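Local atomic coordinates of GTP-sensing transcriptional pleiotropic repressor CodY (Clostridioides difficile, PDB entry 5N0L), a protein that senses nutrient status as a pleiotropic transcriptional repressor, its GAF domain binding isoleucine as cofactor. Residues 43-55 and 74-86. Numbering follows the deposited sequence.
Sequences NVYVVSAKGKVLG and QKKFSDEYTQNVL. With ILE (isoleucine), chain G.
Tyr45, whose ring packs against Phe77, has its hydroxyl gripped twice: OH donates to OXT of the bound isoleucine at 2.6 Å and is hydrogen-bonded to Ser65 N. This is the isoleucine pocket of the CodY GAF domain. Asn43 ND2 gives OXT a second, nearly straight bond of 2.8 Å. The carboxylate oxygen lies at the edge of the Tyr45 ring, in its plane.

Phe77 forms part of the apolar wall of the pocket. Its edge, at CE1 and CZ, meets one face of Tyr45 in a T-shaped stack, with planes at 64°. Val47 CG2 lies over a face of Phe77, 4.0 Å from the ring centroid, as a CH-pi contact. These contacts probably limit the ring's movement, and its CZ reaches the ligand's CD1. Tyr81 CE2 meets the ligand's CG1.

The backbone of 75-77 is tied to the hairpin of strands 43-48 and 53-57, which turns at Ser48 to Gly51. Lys52 and Lys76 form a single beta bridge. It is flanked by two backbone hydrogen bonds, Phe77 N to Gly51 O (2.8 Å) and Val53 N to Lys75 O (2.9 Å). The Lys52 and Lys76 side chains run side by side; Lys76 NZ makes salt bridges with Asp69 and Glu70. The Lys52 and Gln74 side chains cross at about a right angle, with Lys52 CD against the Gln74 amide.

Helix 79-85 packs on the turn through Thr82. A water bridges Ala49 O and Thr82 O. Thr82 chi1 of -60° turns CG2 anti to the backbone N and against Gly51 N and CA. Thr82 OG1 sits 3.4 Å from Gly51 CA and donates to Ser78 O at 2.7 Å, from above the carbonyl plane.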
loop_
_atom_site.group_PDB
_atom_site.type_symbol
_atom_site.label_atom_id
_atom_site.label_comp_id
_atom_site.label_asym_id
_atom_site.label_seq_id
_atom_site.Cartn_x
_atom_site.Cartn_y
_atom_site.Cartn_z
ATOM N N ASN A 43 27.889 18.579 0.011
ATOM C CA ASN A 43 27.525 17.297 -0.780
ATOM C C ASN A 43 26.751 16.419 0.142
ATOM O O ASN A 43 27.191 16.195 1.250
ATOM C CB ASN A 43 28.831 16.612 -1.195
ATOM C CG ASN A 43 29.534 17.292 -2.373
ATOM O OD1 ASN A 43 29.038 18.299 -2.936
ATOM N ND2 ASN A 43 30.702 16.691 -2.814
ATOM N N VAL A 44 25.630 15.876 -0.316
ATOM C CA VAL A 44 24.769 15.011 0.422
ATOM C C VAL A 44 24.546 13.696 -0.416
ATOM O O VAL A 44 24.096 13.800 -1.573
ATOM C CB VAL A 44 23.422 15.665 0.564
ATOM C CG1 VAL A 44 22.445 14.902 1.359
ATOM C CG2 VAL A 44 23.649 17.100 1.233
ATOM N N TYR A 45 24.788 12.627 0.246
ATOM C CA TYR A 45 24.474 11.275 -0.305
ATOM C C TYR A 45 23.548 10.507 0.575
ATOM O O TYR A 45 23.816 10.352 1.800
ATOM C CB TYR A 45 25.757 10.552 -0.445
ATOM C CG TYR A 45 26.894 11.199 -1.116
ATOM C CD1 TYR A 45 27.814 12.059 -0.408
ATOM C CD2 TYR A 45 27.213 10.989 -2.450
ATOM C CE1 TYR A 45 28.869 12.617 -0.953
ATOM C CE2 TYR A 45 28.307 11.553 -3.040
ATOM C CZ TYR A 45 29.181 12.349 -2.343
ATOM O OH TYR A 45 30.298 12.926 -2.901
ATOM N N VAL A 46 22.407 10.052 0.010
ATOM C CA VAL A 46 21.520 9.161 0.708
ATOM C C VAL A 46 21.814 7.785 0.099
ATOM O O VAL A 46 21.519 7.644 -1.075
ATOM C CB VAL A 46 20.111 9.559 0.462
ATOM C CG1 VAL A 46 19.157 8.634 1.097
ATOM C CG2 VAL A 46 19.835 10.994 1.037
ATOM N N VAL A 47 22.309 6.869 0.902
ATOM C CA VAL A 47 22.881 5.641 0.391
ATOM C C VAL A 47 22.197 4.460 1.064
ATOM O O VAL A 47 22.170 4.330 2.307
ATOM C CB VAL A 47 24.405 5.580 0.720
ATOM C CG1 VAL A 47 24.982 4.315 0.016
ATOM C CG2 VAL A 47 25.160 6.770 0.181
ATOM N N SER A 48 21.631 3.485 0.284
ATOM C CA SER A 48 21.020 2.343 0.888
ATOM C C SER A 48 22.106 1.461 1.573
ATOM O O SER A 48 23.321 1.629 1.329
ATOM C CB SER A 48 20.273 1.489 -0.218
ATOM O OG SER A 48 21.294 0.860 -0.968
ATOM N N ALA A 49 21.662 0.511 2.414
ATOM C CA ALA A 49 22.597 -0.374 3.144
ATOM C C ALA A 49 23.485 -1.131 2.139
ATOM O O ALA A 49 24.667 -1.383 2.359
ATOM C CB ALA A 49 21.892 -1.272 4.135
ATOM N N LYS A 50 22.860 -1.491 0.994
ATOM C CA LYS A 50 23.652 -2.145 -0.118
ATOM C C LYS A 50 24.457 -1.261 -1.060
ATOM O O LYS A 50 25.122 -1.719 -2.033
ATOM C CB LYS A 50 22.629 -3.013 -0.865
ATOM C CG LYS A 50 22.162 -4.151 -0.015
ATOM C CD LYS A 50 21.277 -5.143 -0.752
ATOM C CE LYS A 50 19.860 -4.697 -0.644
ATOM N NZ LYS A 50 19.303 -5.095 0.688
ATOM N N GLY A 51 24.587 0.026 -0.705
ATOM C CA GLY A 51 25.410 0.875 -1.428
ATOM C C GLY A 51 24.801 1.714 -2.502
ATOM O O GLY A 51 25.568 2.438 -3.191
ATOM N N LYS A 52 23.498 1.633 -2.745
ATOM C CA LYS A 52 22.945 2.355 -3.898
ATOM C C LYS A 52 22.691 3.812 -3.515
ATOM O O LYS A 52 22.088 4.058 -2.452
ATOM C CB LYS A 52 21.658 1.644 -4.358
ATOM C CG LYS A 52 21.903 0.114 -4.684
ATOM C CD LYS A 52 22.681 -0.088 -5.975
ATOM C CE LYS A 52 23.909 -1.003 -5.986
ATOM N NZ LYS A 52 23.993 -2.430 -5.627
ATOM N N VAL A 53 23.036 4.740 -4.373
ATOM C CA VAL A 53 22.743 6.164 -4.164
ATOM C C VAL A 53 21.292 6.481 -4.518
ATOM O O VAL A 53 20.922 6.447 -5.746
ATOM C CB VAL A 53 23.684 7.048 -4.944
ATOM C CG1 VAL A 53 23.334 8.547 -4.738
ATOM C CG2 VAL A 53 25.102 6.752 -4.523
ATOM N N LEU A 54 20.441 6.701 -3.497
ATOM C CA LEU A 54 19.062 6.987 -3.624
ATOM C C LEU A 54 18.752 8.459 -3.737
ATOM O O LEU A 54 17.653 8.856 -4.199
ATOM C CB LEU A 54 18.246 6.346 -2.515
ATOM C CG LEU A 54 18.461 4.871 -2.147
ATOM C CD1 LEU A 54 17.544 4.472 -1.032
ATOM C CD2 LEU A 54 18.199 4.002 -3.386
ATOM N N GLY A 55 19.687 9.282 -3.212
ATOM C CA GLY A 55 19.476 10.734 -3.226
ATOM C C GLY A 55 20.858 11.364 -3.267
ATOM O O GLY A 55 21.807 10.892 -2.624
ATOM N N GLN A 74 23.908 2.019 -12.765
ATOM C CA GLN A 74 23.228 2.493 -11.588
ATOM C C GLN A 74 24.235 3.211 -10.638
ATOM O O GLN A 74 25.392 2.835 -10.503
ATOM C CB GLN A 74 22.518 1.402 -10.806
ATOM C CG GLN A 74 21.764 2.036 -9.637
ATOM C CD GLN A 74 20.876 1.138 -8.808
ATOM O OE1 GLN A 74 20.086 1.614 -7.941
ATOM N NE2 GLN A 74 21.001 -0.158 -9.032
ATOM N N LYS A 75 23.738 4.237 -9.978
ATOM C CA LYS A 75 24.597 5.019 -9.119
ATOM C C LYS A 75 24.776 4.347 -7.749
ATOM O O LYS A 75 23.826 3.923 -7.093
ATOM C CB LYS A 75 24.024 6.384 -8.968
ATOM C CG LYS A 75 23.959 7.194 -10.240
ATOM C CD LYS A 75 23.406 8.607 -9.915
ATOM C CE LYS A 75 22.814 9.324 -11.108
ATOM N NZ LYS A 75 23.560 9.039 -12.347
ATOM N N LYS A 76 26.018 4.214 -7.349
ATOM C CA LYS A 76 26.361 3.509 -6.107
ATOM C C LYS A 76 27.653 4.060 -5.512
ATOM O O LYS A 76 28.402 4.813 -6.131
ATOM C CB LYS A 76 26.548 1.996 -6.294
ATOM C CG LYS A 76 27.597 1.669 -7.335
ATOM C CD LYS A 76 27.541 0.189 -7.713
ATOM C CE LYS A 76 28.874 -0.115 -8.341
ATOM N NZ LYS A 76 29.039 -1.506 -8.935
ATOM N N PHE A 77 27.883 3.662 -4.262
ATOM C CA PHE A 77 29.245 3.708 -3.677
ATOM C C PHE A 77 30.009 2.421 -4.024
ATOM O O PHE A 77 29.410 1.332 -4.234
ATOM C CB PHE A 77 29.264 3.890 -2.143
ATOM C CG PHE A 77 29.119 5.342 -1.675
ATOM C CD1 PHE A 77 28.944 6.428 -2.497
ATOM C CD2 PHE A 77 29.075 5.490 -0.304
ATOM C CE1 PHE A 77 28.814 7.771 -1.970
ATOM C CE2 PHE A 77 28.960 6.809 0.199
ATOM C CZ PHE A 77 28.798 7.882 -0.608
ATOM N N SER A 78 31.295 2.536 -4.004
ATOM C CA SER A 78 32.212 1.387 -4.216
ATOM C C SER A 78 31.924 0.398 -3.102
ATOM O O SER A 78 31.299 0.730 -2.104
ATOM C CB SER A 78 33.663 1.780 -4.143
ATOM O OG SER A 78 34.021 2.174 -2.750
ATOM N N ASP A 79 32.247 -0.843 -3.295
ATOM C CA ASP A 79 32.060 -1.801 -2.272
ATOM C C ASP A 79 32.800 -1.423 -0.963
ATOM O O ASP A 79 32.271 -1.663 0.096
ATOM C CB ASP A 79 32.516 -3.206 -2.732
ATOM C CG ASP A 79 32.120 -4.289 -1.689
ATOM O OD1 ASP A 79 30.863 -4.536 -1.365
ATOM O OD2 ASP A 79 33.056 -4.898 -1.192
ATOM N N GLU A 80 34.019 -0.913 -1.058
ATOM C CA GLU A 80 34.799 -0.528 0.139
ATOM C C GLU A 80 34.050 0.572 0.911
ATOM O O GLU A 80 33.951 0.472 2.160
ATOM C CB GLU A 80 36.168 -0.067 -0.268
ATOM C CG GLU A 80 37.046 0.502 0.835
ATOM C CD GLU A 80 38.504 0.167 0.721
ATOM O OE1 GLU A 80 39.038 0.449 -0.349
ATOM O OE2 GLU A 80 39.139 -0.289 1.728
ATOM N N TYR A 81 33.546 1.566 0.204
ATOM C CA TYR A 81 32.783 2.663 0.893
ATOM C C TYR A 81 31.493 2.135 1.470
ATOM O O TYR A 81 31.108 2.495 2.589
ATOM C CB TYR A 81 32.517 3.831 -0.036
ATOM C CG TYR A 81 33.692 4.777 -0.320
ATOM C CD1 TYR A 81 35.031 4.391 -0.188
ATOM C CD2 TYR A 81 33.466 6.114 -0.677
ATOM C CE1 TYR A 81 36.069 5.287 -0.429
ATOM C CE2 TYR A 81 34.538 7.039 -0.886
ATOM C CZ TYR A 81 35.817 6.612 -0.766
ATOM O OH TYR A 81 36.882 7.472 -0.922
ATOM N N THR A 82 30.790 1.258 0.733
ATOM C CA THR A 82 29.608 0.665 1.181
ATOM C C THR A 82 29.761 -0.092 2.470
ATOM O O THR A 82 28.894 0.095 3.346
ATOM C CB THR A 82 29.058 -0.265 0.035
ATOM O OG1 THR A 82 28.822 0.566 -1.121
ATOM C CG2 THR A 82 27.789 -0.962 0.488
ATOM N N GLN A 83 30.805 -0.960 2.557
ATOM C CA GLN A 83 31.192 -1.774 3.737
ATOM C C GLN A 83 31.586 -0.871 4.919
ATOM O O GLN A 83 31.123 -1.193 6.130
ATOM C CB GLN A 83 32.018 -2.962 3.524
ATOM C CG GLN A 83 31.334 -3.863 2.436
ATOM C CD GLN A 83 29.896 -4.294 2.631
ATOM O OE1 GLN A 83 29.458 -4.752 3.741
ATOM N NE2 GLN A 83 29.128 -4.298 1.505
ATOM N N ASN A 84 32.339 0.124 4.571
ATOM C CA ASN A 84 32.908 0.953 5.644
ATOM C C ASN A 84 31.867 1.805 6.324
ATOM O O ASN A 84 31.957 1.922 7.565
ATOM C CB ASN A 84 34.055 1.771 5.159
ATOM C CG ASN A 84 35.313 0.946 4.858
ATOM O OD1 ASN A 84 36.273 1.511 4.256
ATOM N ND2 ASN A 84 35.356 -0.337 5.271
ATOM N N VAL A 85 30.886 2.354 5.618
ATOM C CA VAL A 85 29.862 3.160 6.323
ATOM C C VAL A 85 29.018 2.343 7.311
ATOM O O VAL A 85 28.449 2.878 8.297
ATOM C CB VAL A 85 29.048 4.080 5.413
ATOM C CG1 VAL A 85 29.928 5.097 4.695
ATOM C CG2 VAL A 85 28.148 3.269 4.432
ATOM N N LEU A 86 28.865 1.005 7.077
ATOM C CA LEU A 86 28.079 0.206 7.911
ATOM C C LEU A 86 28.814 -0.163 9.236
ATOM O O LEU A 86 28.207 -0.710 10.153
ATOM C CB LEU A 86 27.657 -1.067 7.165
ATOM C CG LEU A 86 26.784 -0.760 5.940
ATOM C CD1 LEU A 86 26.609 -2.100 5.141
ATOM C CD2 LEU A 86 25.402 -0.252 6.298
HETATM N N ILE G . 34.119 12.189 -1.863
HETATM C CA ILE G . 32.989 12.574 -0.964
HETATM C C ILE G . 32.773 14.064 -1.032
HETATM O O ILE G . 33.738 14.808 -0.868
HETATM C CB ILE G . 33.266 12.109 0.450
HETATM C CG1 ILE G . 33.280 10.574 0.476
HETATM C CG2 ILE G . 32.163 12.526 1.364
HETATM C CD1 ILE G . 31.915 9.911 0.436
HETATM O OXT ILE G . 31.667 14.455 -1.340
HETATM O O HOH W 1 26.320 0.906 2.971
#